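Local structure of salicylic acid-binding protein 2 (Nicotiana tabacum, 1XKL) at residues His11-Gly16 with Arg177-Phe182; Leu132-Leu137 with Thr147-Gly152; His158-Leu163 with Asp237-Leu242. The protein hydrolyses methyl salicylate to salicylic acid and methanol, releasing the active hormone that plants need for systemic acquired resistance. One frame throughout, in Å; residues are numbered along the deposited sequence.

Interaction 1: His11-Gly16 with Arg177-Phe182; sequences HGACHG and RPSSLF. With STH (2-amino-4H-1,3-benzoxathiin-4-ol), chain E.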
loop_
_atom_site.group_PDB
_atom_site.type_symbol
_atom_site.label_atom_id
_atom_site.label_comp_id
_atom_site.label_asym_id
_atom_site.label_seq_id
_atom_site.Cartn_x
_atom_site.Cartn_y
_atom_site.Cartn_z
ATOM N N HIS A 11 -25.042 5.225 21.542
ATOM C CA HIS A 11 -24.893 5.734 20.185
ATOM C C HIS A 11 -25.590 4.874 19.126
ATOM O O HIS A 11 -26.035 3.759 19.403
ATOM C CB HIS A 11 -23.404 5.840 19.850
ATOM C CG HIS A 11 -22.708 4.518 19.802
ATOM N ND1 HIS A 11 -22.808 3.662 18.726
ATOM C CD2 HIS A 11 -21.936 3.884 20.714
ATOM C CE1 HIS A 11 -22.129 2.558 18.976
ATOM N NE2 HIS A 11 -21.588 2.666 20.177
ATOM N N GLY A 12 -25.657 5.413 17.913
ATOM C CA GLY A 12 -26.279 4.722 16.805
ATOM C C GLY A 12 -25.258 3.973 15.967
ATOM O O GLY A 12 -24.093 3.865 16.345
ATOM N N ALA A 13 -25.689 3.474 14.814
ATOM C CA ALA A 13 -24.820 2.712 13.930
ATOM C C ALA A 13 -23.687 3.518 13.314
ATOM O O ALA A 13 -23.862 4.674 12.916
ATOM C CB ALA A 13 -25.650 2.068 12.831
ATOM N N CYS A 14 -22.525 2.882 13.229
ATOM C CA CYS A 14 -21.339 3.501 12.656
ATOM C C CYS A 14 -20.754 4.595 13.546
ATOM O O CYS A 14 -19.765 5.220 13.172
ATOM C CB CYS A 14 -21.654 4.079 11.272
ATOM S SG CYS A 14 -22.220 2.875 10.023
ATOM N N HIS A 15 -21.360 4.831 14.710
ATOM C CA HIS A 15 -20.859 5.859 15.628
ATOM C C HIS A 15 -20.305 5.258 16.915
ATOM O O HIS A 15 -20.085 4.050 16.991
ATOM C CB HIS A 15 -21.963 6.878 15.943
ATOM C CG HIS A 15 -22.289 7.781 14.793
ATOM N ND1 HIS A 15 -22.824 7.316 13.610
ATOM C CD2 HIS A 15 -22.101 9.113 14.623
ATOM C CE1 HIS A 15 -22.947 8.320 12.760
ATOM N NE2 HIS A 15 -22.515 9.423 13.350
ATOM N N GLY A 16 -20.058 6.101 17.916
ATOM C CA GLY A 16 -19.518 5.619 19.183
ATOM C C GLY A 16 -19.759 6.580 20.340
ATOM O O GLY A 16 -20.407 7.607 20.168
ATOM N N ARG A 177 -17.345 3.968 11.626
ATOM C CA ARG A 177 -16.897 2.626 11.315
ATOM C C ARG A 177 -18.075 1.813 10.797
ATOM O O ARG A 177 -19.236 2.192 10.978
ATOM C CB ARG A 177 -16.316 1.960 12.566
ATOM C CG ARG A 177 -15.052 2.630 13.120
ATOM C CD ARG A 177 -14.660 2.010 14.452
ATOM N NE ARG A 177 -14.313 0.600 14.304
ATOM C CZ ARG A 177 -14.110 -0.234 15.317
ATOM N NH1 ARG A 177 -14.222 0.191 16.566
ATOM N NH2 ARG A 177 -13.795 -1.501 15.085
ATOM N N PRO A 178 -17.795 0.684 10.134
ATOM C CA PRO A 178 -18.904 -0.127 9.626
ATOM C C PRO A 178 -19.697 -0.787 10.745
ATOM O O PRO A 178 -19.142 -1.126 11.785
ATOM C CB PRO A 178 -18.207 -1.150 8.725
ATOM C CG PRO A 178 -16.824 -1.268 9.334
ATOM C CD PRO A 178 -16.490 0.160 9.691
ATOM N N SER A 179 -21.005 -0.929 10.561
ATOM C CA SER A 179 -21.802 -1.608 11.570
ATOM C C SER A 179 -22.796 -2.515 10.849
ATOM O O SER A 179 -22.461 -3.088 9.810
ATOM C CB SER A 179 -22.509 -0.612 12.515
ATOM O OG SER A 179 -23.654 -0.011 11.948
ATOM N N SER A 180 -24.012 -2.636 11.366
ATOM C CA SER A 180 -24.995 -3.518 10.743
ATOM C C SER A 180 -26.357 -3.221 11.339
ATOM O O SER A 180 -26.440 -2.682 12.438
ATOM C CB SER A 180 -24.594 -4.976 11.026
ATOM O OG SER A 180 -25.525 -5.915 10.518
ATOM N N LEU A 181 -27.421 -3.536 10.607
ATOM C CA LEU A 181 -28.769 -3.327 11.125
ATOM C C LEU A 181 -29.202 -4.653 11.730
ATOM O O LEU A 181 -30.250 -4.742 12.363
ATOM C CB LEU A 181 -29.738 -2.929 10.008
ATOM C CG LEU A 181 -29.534 -1.557 9.366
ATOM C CD1 LEU A 181 -30.580 -1.319 8.283
ATOM C CD2 LEU A 181 -29.631 -0.485 10.439
ATOM N N PHE A 182 -28.377 -5.681 11.520
ATOM C CA PHE A 182 -28.648 -7.021 12.035
ATOM C C PHE A 182 -30.036 -7.540 11.634
ATOM O O PHE A 182 -30.708 -8.209 12.417
ATOM C CB PHE A 182 -28.495 -7.019 13.561
ATOM C CG PHE A 182 -27.115 -6.634 14.023
ATOM C CD1 PHE A 182 -26.061 -7.543 13.949
ATOM C CD2 PHE A 182 -26.852 -5.337 14.455
ATOM C CE1 PHE A 182 -24.760 -7.163 14.294
ATOM C CE2 PHE A 182 -25.559 -4.946 14.800
ATOM C CZ PHE A 182 -24.511 -5.860 14.719
HETATM C C8 STH E . -28.905 3.733 12.011
HETATM O O8 STH E . -29.190 2.404 12.082
HETATM C C1 STH E . -29.406 4.586 10.894
HETATM C C2 STH E . -29.059 6.028 10.862
HETATM C C3 STH E . -29.538 6.839 9.793
HETATM C C4 STH E . -30.324 6.265 8.746
HETATM C C5 STH E . -30.657 4.875 8.766
HETATM C C6 STH E . -30.197 4.048 9.811
HETATM C C7 STH E . -28.109 5.923 13.104
HETATM O O2 STH E . -28.288 6.632 11.889
HETATM N N7 STH E . -26.924 6.361 13.678
HETATM S S7 STH E . -28.137 4.311 13.035
#
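A13 and S179 point their side chains at each other across the contact between the two loops, and the methyl CB of A13 comes within 3.0 Å of S179 OG. The hydroxyl reaches it because chi1 of 78° turns OG between the backbone N and the carbonyl carbon of S179. A small methyl suits this place, for A13 CB also lies 3.4 Å from S7 of the bound STH. C14 lies alongside the second loop. Its SG stands beside its own backbone N, chi1 -61°, and passes 3.8 Å from S179 OG, while C14 CA makes a CH contact to R177 O at 3.0 Å. One backbone hydrogen bond joins the loops, R177 N to C14 O at 3.1 Å. Within loop 11-16, G12 to H15 form a type II turn, and H15 ND1 donates to A13 O. L181 CD2 borders STH O8 in the ligand pocket, and A13 is a salicylate-binding residue. The contact is buried where the loop after strand 6-10 meets the loop running from helix 166-175 to helix 183-188, with strand 147-150 packed against A13, S179 and L181.

Interaction 2: Leu132-Leu137 with Thr147-Gly152; sequences LDTQFL and TSMFFG. With STH (2-amino-4H-1,3-benzoxathiin-4-ol), chain E.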
loop_
_atom_site.group_PDB
_atom_site.type_symbol
_atom_site.label_atom_id
_atom_site.label_comp_id
_atom_site.label_asym_id
_atom_site.label_seq_id
_atom_site.Cartn_x
_atom_site.Cartn_y
_atom_site.Cartn_z
ATOM N N LEU A 132 -27.300 7.125 -0.575
ATOM C CA LEU A 132 -26.175 7.767 -1.241
ATOM C C LEU A 132 -24.960 6.856 -1.369
ATOM O O LEU A 132 -25.038 5.785 -1.966
ATOM C CB LEU A 132 -25.790 9.056 -0.503
ATOM C CG LEU A 132 -26.829 10.180 -0.485
ATOM C CD1 LEU A 132 -26.244 11.417 0.174
ATOM C CD2 LEU A 132 -27.269 10.500 -1.899
ATOM N N ASP A 133 -23.837 7.274 -0.799
ATOM C CA ASP A 133 -22.620 6.484 -0.898
ATOM C C ASP A 133 -22.419 5.482 0.230
ATOM O O ASP A 133 -21.295 5.056 0.484
ATOM C CB ASP A 133 -21.412 7.413 -0.969
ATOM C CG ASP A 133 -21.306 8.311 0.240
ATOM O OD1 ASP A 133 -20.303 9.043 0.343
ATOM O OD2 ASP A 133 -22.227 8.283 1.086
ATOM N N THR A 134 -23.496 5.104 0.907
ATOM C CA THR A 134 -23.397 4.139 1.996
ATOM C C THR A 134 -23.077 2.751 1.436
ATOM O O THR A 134 -23.627 2.354 0.411
ATOM C CB THR A 134 -24.708 4.070 2.790
ATOM O OG1 THR A 134 -24.953 5.336 3.415
ATOM C CG2 THR A 134 -24.626 2.987 3.850
ATOM N N GLN A 135 -22.195 2.018 2.111
ATOM C CA GLN A 135 -21.797 0.689 1.662
ATOM C C GLN A 135 -22.456 -0.474 2.385
ATOM O O GLN A 135 -22.406 -0.572 3.609
ATOM C CB GLN A 135 -20.287 0.501 1.789
ATOM C CG GLN A 135 -19.435 1.330 0.856
ATOM C CD GLN A 135 -18.001 0.830 0.825
ATOM O OE1 GLN A 135 -17.732 -0.295 0.383
ATOM N NE2 GLN A 135 -17.073 1.656 1.306
ATOM N N PHE A 136 -23.051 -1.372 1.611
ATOM C CA PHE A 136 -23.693 -2.559 2.155
ATOM C C PHE A 136 -22.937 -3.776 1.620
ATOM O O PHE A 136 -23.097 -4.155 0.460
ATOM C CB PHE A 136 -25.161 -2.597 1.721
ATOM C CG PHE A 136 -26.042 -1.649 2.486
ATOM C CD1 PHE A 136 -26.480 -1.975 3.764
ATOM C CD2 PHE A 136 -26.411 -0.422 1.942
ATOM C CE1 PHE A 136 -27.269 -1.091 4.499
ATOM C CE2 PHE A 136 -27.201 0.472 2.668
ATOM C CZ PHE A 136 -27.630 0.134 3.949
ATOM N N LEU A 137 -22.103 -4.376 2.463
ATOM C CA LEU A 137 -21.315 -5.540 2.057
ATOM C C LEU A 137 -21.690 -6.790 2.845
ATOM O O LEU A 137 -21.988 -6.722 4.037
ATOM C CB LEU A 137 -19.822 -5.252 2.237
ATOM C CG LEU A 137 -19.270 -4.007 1.528
ATOM C CD1 LEU A 137 -17.877 -3.704 2.049
ATOM C CD2 LEU A 137 -19.258 -4.223 0.019
ATOM N N THR A 147 -25.025 -8.885 6.699
ATOM C CA THR A 147 -24.705 -7.694 5.921
ATOM C C THR A 147 -24.165 -6.566 6.802
ATOM O O THR A 147 -24.683 -6.327 7.891
ATOM C CB THR A 147 -25.966 -7.180 5.178
ATOM O OG1 THR A 147 -26.453 -8.203 4.303
ATOM C CG2 THR A 147 -25.645 -5.935 4.363
ATOM N N SER A 148 -23.127 -5.882 6.331
ATOM C CA SER A 148 -22.551 -4.773 7.084
ATOM C C SER A 148 -22.989 -3.463 6.443
ATOM O O SER A 148 -23.232 -3.409 5.234
ATOM C CB SER A 148 -21.014 -4.863 7.107
ATOM O OG SER A 148 -20.461 -4.732 5.807
HETATM N N MSE A 149 -23.110 -2.419 7.257
HETATM C CA MSE A 149 -23.517 -1.102 6.778
HETATM C C MSE A 149 -22.442 -0.086 7.153
HETATM O O MSE A 149 -22.031 -0.017 8.310
HETATM C CB MSE A 149 -24.859 -0.710 7.411
HETATM C CG MSE A 149 -25.374 0.659 7.005
HETATM SE SE MSE A 149 -27.109 1.067 7.812
HETATM C CE MSE A 149 -26.558 1.047 9.669
ATOM N N PHE A 150 -21.982 0.688 6.178
ATOM C CA PHE A 150 -20.941 1.681 6.432
ATOM C C PHE A 150 -21.279 3.001 5.767
ATOM O O PHE A 150 -21.201 3.132 4.545
ATOM C CB PHE A 150 -19.589 1.161 5.924
ATOM C CG PHE A 150 -18.421 2.070 6.227
ATOM C CD1 PHE A 150 -18.321 2.719 7.450
ATOM C CD2 PHE A 150 -17.402 2.244 5.294
ATOM C CE1 PHE A 150 -17.221 3.530 7.746
ATOM C CE2 PHE A 150 -16.296 3.054 5.580
ATOM C CZ PHE A 150 -16.210 3.695 6.807
ATOM N N PHE A 151 -21.671 3.981 6.578
ATOM C CA PHE A 151 -22.028 5.298 6.060
ATOM C C PHE A 151 -20.877 5.909 5.264
ATOM O O PHE A 151 -19.714 5.787 5.644
ATOM C CB PHE A 151 -22.404 6.249 7.207
ATOM C CG PHE A 151 -23.589 5.798 8.014
ATOM C CD1 PHE A 151 -24.577 5.000 7.438
ATOM C CD2 PHE A 151 -23.739 6.199 9.337
ATOM C CE1 PHE A 151 -25.697 4.611 8.170
ATOM C CE2 PHE A 151 -24.854 5.816 10.079
ATOM C CZ PHE A 151 -25.838 5.017 9.492
ATOM N N GLY A 152 -21.216 6.553 4.153
ATOM C CA GLY A 152 -20.210 7.193 3.331
ATOM C C GLY A 152 -20.200 8.674 3.661
ATOM O O GLY A 152 -21.110 9.156 4.342
HETATM C C8 STH E . -28.905 3.733 12.011
HETATM O O8 STH E . -29.190 2.404 12.082
HETATM C C1 STH E . -29.406 4.586 10.894
HETATM C C2 STH E . -29.059 6.028 10.862
HETATM C C3 STH E . -29.538 6.839 9.793
HETATM C C4 STH E . -30.324 6.265 8.746
HETATM C C5 STH E . -30.657 4.875 8.766
HETATM C C6 STH E . -30.197 4.048 9.811
HETATM C C7 STH E . -28.109 5.923 13.104
HETATM O O2 STH E . -28.288 6.632 11.889
HETATM N N7 STH E . -26.924 6.361 13.678
HETATM S S7 STH E . -28.137 4.311 13.035
HETATM O O HOH W 1 -20.503 -2.269 4.843
#
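Q135 and F150 form the first hydrogen-bonded pair of this antiparallel hairpin, and L137 and S148 form the second. Q135 N gives F150 O a nearly straight bond of 2.9 Å (175°), and F150 N returns one to Q135 O. In the other pair S148 N meets L137 O at 2.7 Å, and L137 N donates to S148 O. Between them F136 and M149 make a non-hydrogen-bonded pair, where CA-H contacts to the carbonyl oxygens of S148 and Q135 fill in.

The apolar contacts gather on the face of F136 and M149. These side chains run side by side in the same direction, F136 CE1 resting 3.6 Å from M149 CG, with the selenium of this selenomethionine 5.0 Å from the F136 ring centroid in an oblique Met-aromatic contact. Extended through chi1 and chi2, M149 then bends at chi3 (63°), which brings CE to 3.8 Å from STH O8; a long unbranched chain, as in the methionine it replaces, can span from hairpin to ligand. T147 CG2 sits at the edge of the F136 ring. F151, just past the strand, sets CZ near STH C2.

The other face is mixed, Q135 and S148 beside L137 and F150. Q135 NE2 lies at the edge of the F150 ring, and one water bridges Q135 O and S148 OG. At the hairpin's end D133 OD2 comes 3.2 Å from G152 CA; its carboxylate accepts from the backbone N of K154 and F155 at the start of helix 153-160, whose positive end would be expected to favour the charged form. G152 leaves room for that carboxylate. The chemistry thus implies a backbone-bonded frame from which M149, backed by F136, and F151 reach the ligand, while the Q135 and S148 face holds a bridging water.

Interaction 3: His158-Leu163 with Asp237-Leu242; sequences HKLYQL and DHMAML. With STH (2-amino-4H-1,3-benzoxathiin-4-ol), chain E.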
loop_
_atom_site.group_PDB
_atom_site.type_symbol
_atom_site.label_atom_id
_atom_site.label_comp_id
_atom_site.label_asym_id
_atom_site.label_seq_id
_atom_site.Cartn_x
_atom_site.Cartn_y
_atom_site.Cartn_z
ATOM N N HIS A 158 -25.103 15.007 3.793
ATOM C CA HIS A 158 -26.409 15.372 3.262
ATOM C C HIS A 158 -27.623 14.724 3.917
ATOM O O HIS A 158 -28.748 15.195 3.743
ATOM C CB HIS A 158 -26.444 15.087 1.756
ATOM C CG HIS A 158 -25.549 15.974 0.949
ATOM N ND1 HIS A 158 -24.300 15.581 0.505
ATOM C CD2 HIS A 158 -25.723 17.239 0.498
ATOM C CE1 HIS A 158 -23.750 16.564 -0.182
ATOM N NE2 HIS A 158 -24.593 17.584 -0.202
ATOM N N LYS A 159 -27.414 13.649 4.665
ATOM C CA LYS A 159 -28.539 12.976 5.294
ATOM C C LYS A 159 -28.485 12.950 6.814
ATOM O O LYS A 159 -29.512 12.773 7.473
ATOM C CB LYS A 159 -28.648 11.546 4.765
ATOM C CG LYS A 159 -28.839 11.454 3.258
ATOM C CD LYS A 159 -30.146 12.091 2.815
ATOM C CE LYS A 159 -30.439 11.788 1.352
ATOM N NZ LYS A 159 -31.735 12.367 0.906
ATOM N N LEU A 160 -27.300 13.144 7.378
ATOM C CA LEU A 160 -27.181 13.099 8.823
ATOM C C LEU A 160 -26.710 14.393 9.492
ATOM O O LEU A 160 -27.222 14.773 10.547
ATOM C CB LEU A 160 -26.252 11.942 9.219
ATOM C CG LEU A 160 -26.624 10.505 8.809
ATOM C CD1 LEU A 160 -25.789 9.512 9.625
ATOM C CD2 LEU A 160 -28.090 10.253 9.049
ATOM N N TYR A 161 -25.757 15.076 8.866
ATOM C CA TYR A 161 -25.188 16.300 9.423
ATOM C C TYR A 161 -25.491 17.576 8.622
ATOM O O TYR A 161 -24.766 18.562 8.748
ATOM C CB TYR A 161 -23.660 16.145 9.525
ATOM C CG TYR A 161 -23.167 15.041 10.450
ATOM C CD1 TYR A 161 -23.445 13.697 10.188
ATOM C CD2 TYR A 161 -22.440 15.347 11.599
ATOM C CE1 TYR A 161 -23.014 12.683 11.055
ATOM C CE2 TYR A 161 -22.006 14.342 12.472
ATOM C CZ TYR A 161 -22.299 13.016 12.196
ATOM O OH TYR A 161 -21.910 12.032 13.076
ATOM N N GLN A 162 -26.558 17.581 7.827
ATOM C CA GLN A 162 -26.844 18.754 7.005
ATOM C C GLN A 162 -26.989 20.067 7.792
ATOM O O GLN A 162 -26.835 21.148 7.225
ATOM C CB GLN A 162 -28.076 18.502 6.097
ATOM C CG GLN A 162 -29.463 18.815 6.665
ATOM C CD GLN A 162 -30.026 17.721 7.542
ATOM O OE1 GLN A 162 -29.424 16.661 7.706
ATOM N NE2 GLN A 162 -31.190 17.977 8.124
ATOM N N LEU A 163 -27.257 19.971 9.090
ATOM C CA LEU A 163 -27.407 21.154 9.930
ATOM C C LEU A 163 -26.303 21.266 10.982
ATOM O O LEU A 163 -26.358 22.134 11.850
ATOM C CB LEU A 163 -28.771 21.150 10.640
ATOM C CG LEU A 163 -30.030 21.259 9.779
ATOM C CD1 LEU A 163 -31.285 21.157 10.652
ATOM C CD2 LEU A 163 -30.005 22.576 9.037
ATOM N N ASP A 237 -31.215 18.202 13.104
ATOM C CA ASP A 237 -31.058 17.143 12.128
ATOM C C ASP A 237 -30.908 15.844 12.904
ATOM O O ASP A 237 -31.161 15.811 14.106
ATOM C CB ASP A 237 -29.833 17.378 11.225
ATOM C CG ASP A 237 -28.525 17.566 12.012
ATOM O OD1 ASP A 237 -28.455 17.217 13.209
ATOM O OD2 ASP A 237 -27.562 18.046 11.400
ATOM N N HIS A 238 -30.496 14.779 12.224
ATOM C CA HIS A 238 -30.339 13.484 12.875
ATOM C C HIS A 238 -29.387 13.494 14.070
ATOM O O HIS A 238 -29.558 12.719 15.010
ATOM C CB HIS A 238 -29.853 12.439 11.872
ATOM C CG HIS A 238 -29.899 11.042 12.398
ATOM N ND1 HIS A 238 -31.079 10.430 12.771
ATOM C CD2 HIS A 238 -28.916 10.150 12.665
ATOM C CE1 HIS A 238 -30.818 9.228 13.246
ATOM N NE2 HIS A 238 -29.510 9.033 13.194
HETATM N N MSE A 239 -28.388 14.367 14.037
HETATM C CA MSE A 239 -27.398 14.438 15.116
HETATM C C MSE A 239 -27.698 15.553 16.115
HETATM O O MSE A 239 -26.898 16.477 16.299
HETATM C CB MSE A 239 -26.003 14.641 14.517
HETATM C CG MSE A 239 -25.089 13.424 14.590
HETATM SE SE MSE A 239 -25.831 11.830 13.781
HETATM C CE MSE A 239 -26.425 12.607 12.145
ATOM N N ALA A 240 -28.845 15.450 16.774
ATOM C CA ALA A 240 -29.263 16.456 17.737
ATOM C C ALA A 240 -28.233 16.753 18.829
ATOM O O ALA A 240 -28.123 17.896 19.267
ATOM C CB ALA A 240 -30.592 16.039 18.369
HETATM N N MSE A 241 -27.480 15.745 19.269
HETATM C CA MSE A 241 -26.494 15.961 20.332
HETATM C C MSE A 241 -25.307 16.797 19.874
HETATM O O MSE A 241 -24.469 17.202 20.685
HETATM C CB MSE A 241 -25.989 14.631 20.914
HETATM C CG MSE A 241 -25.044 13.852 20.019
HETATM SE SE MSE A 241 -25.979 12.918 18.593
HETATM C CE MSE A 241 -26.200 11.222 19.479
ATOM N N LEU A 242 -25.248 17.048 18.571
ATOM C CA LEU A 242 -24.188 17.841 17.976
ATOM C C LEU A 242 -24.686 19.216 17.530
ATOM O O LEU A 242 -24.015 20.213 17.763
ATOM C CB LEU A 242 -23.575 17.100 16.786
ATOM C CG LEU A 242 -22.837 15.799 17.117
ATOM C CD1 LEU A 242 -22.319 15.200 15.825
ATOM C CD2 LEU A 242 -21.679 16.066 18.090
HETATM C C8 STH E . -28.905 3.733 12.011
HETATM O O8 STH E . -29.190 2.404 12.082
HETATM C C1 STH E . -29.406 4.586 10.894
HETATM C C2 STH E . -29.059 6.028 10.862
HETATM C C3 STH E . -29.538 6.839 9.793
HETATM C C4 STH E . -30.324 6.265 8.746
HETATM C C5 STH E . -30.657 4.875 8.766
HETATM C C6 STH E . -30.197 4.048 9.811
HETATM C C7 STH E . -28.109 5.923 13.104
HETATM O O2 STH E . -28.288 6.632 11.889
HETATM N N7 STH E . -26.924 6.361 13.678
HETATM S S7 STH E . -28.137 4.311 13.035
HETATM O O HOH W 2 -30.466 14.790 8.919
#
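M239, a selenomethionine, bends across one face of the Y161 ring and forms the apolar centre of this contact. Its CG lies over that face, 4.1 Å from the centroid and 26° off the normal, a CH-pi contact, and the selenium follows obliquely at 4.5 Å from the same centroid. L242 CD1 reaches Y161 CE2 at 3.5 Å. Toward the ligand, L160 and H238 lie side by side, with L160 CD2 3.7 Å from H238 CD2; both branched carbon and imidazole border the aromatic ring of STH, whose C3 sits over a face of H238. H238 has CG anti to its backbone N (chi1 -170°), which carries NE2 to within 3.0 Å of STH O2.

Farther out the chemistry turns polar. D237 OD2 accepts from L163 N at 3.0 Å on its anti side, and the amide of Q162 slides past D237 CB. A water donates to K159 O and Q162 OE1 and accepts, weakly, from H238 N, so it bridges the two segments.

H238 also bonds D210 through ND1 and S81 through NE2. This is the Ser-His-Asp catalytic triad of the alpha/beta hydrolase fold, with its histidine on a loop late in the chain.

How the interactions relate
All three interactions touch STH, yet they differ in burial and chemistry. Interactions 1 and 3 are buried, while interaction 2 is partly open to solvent and is the one that rests on paired strands; the others join loops and helix ends, each through a single direct backbone-donated hydrogen bond. Interactions 1 and 2 share a border: S179 N probably bonds M149 O, so the 177-182 loop runs along strand 147-150. Interactions 1 and 3 meet at H15 NE2 and Y161 OH. Interactions 2 and 3 are linked by helix 153-160 and by F151 packing on L160. Catalytic H238 belongs to interaction 3, whereas interaction 1 supplies the salicylate-binding A13 and interaction 2 the pocket residues M149 and F151.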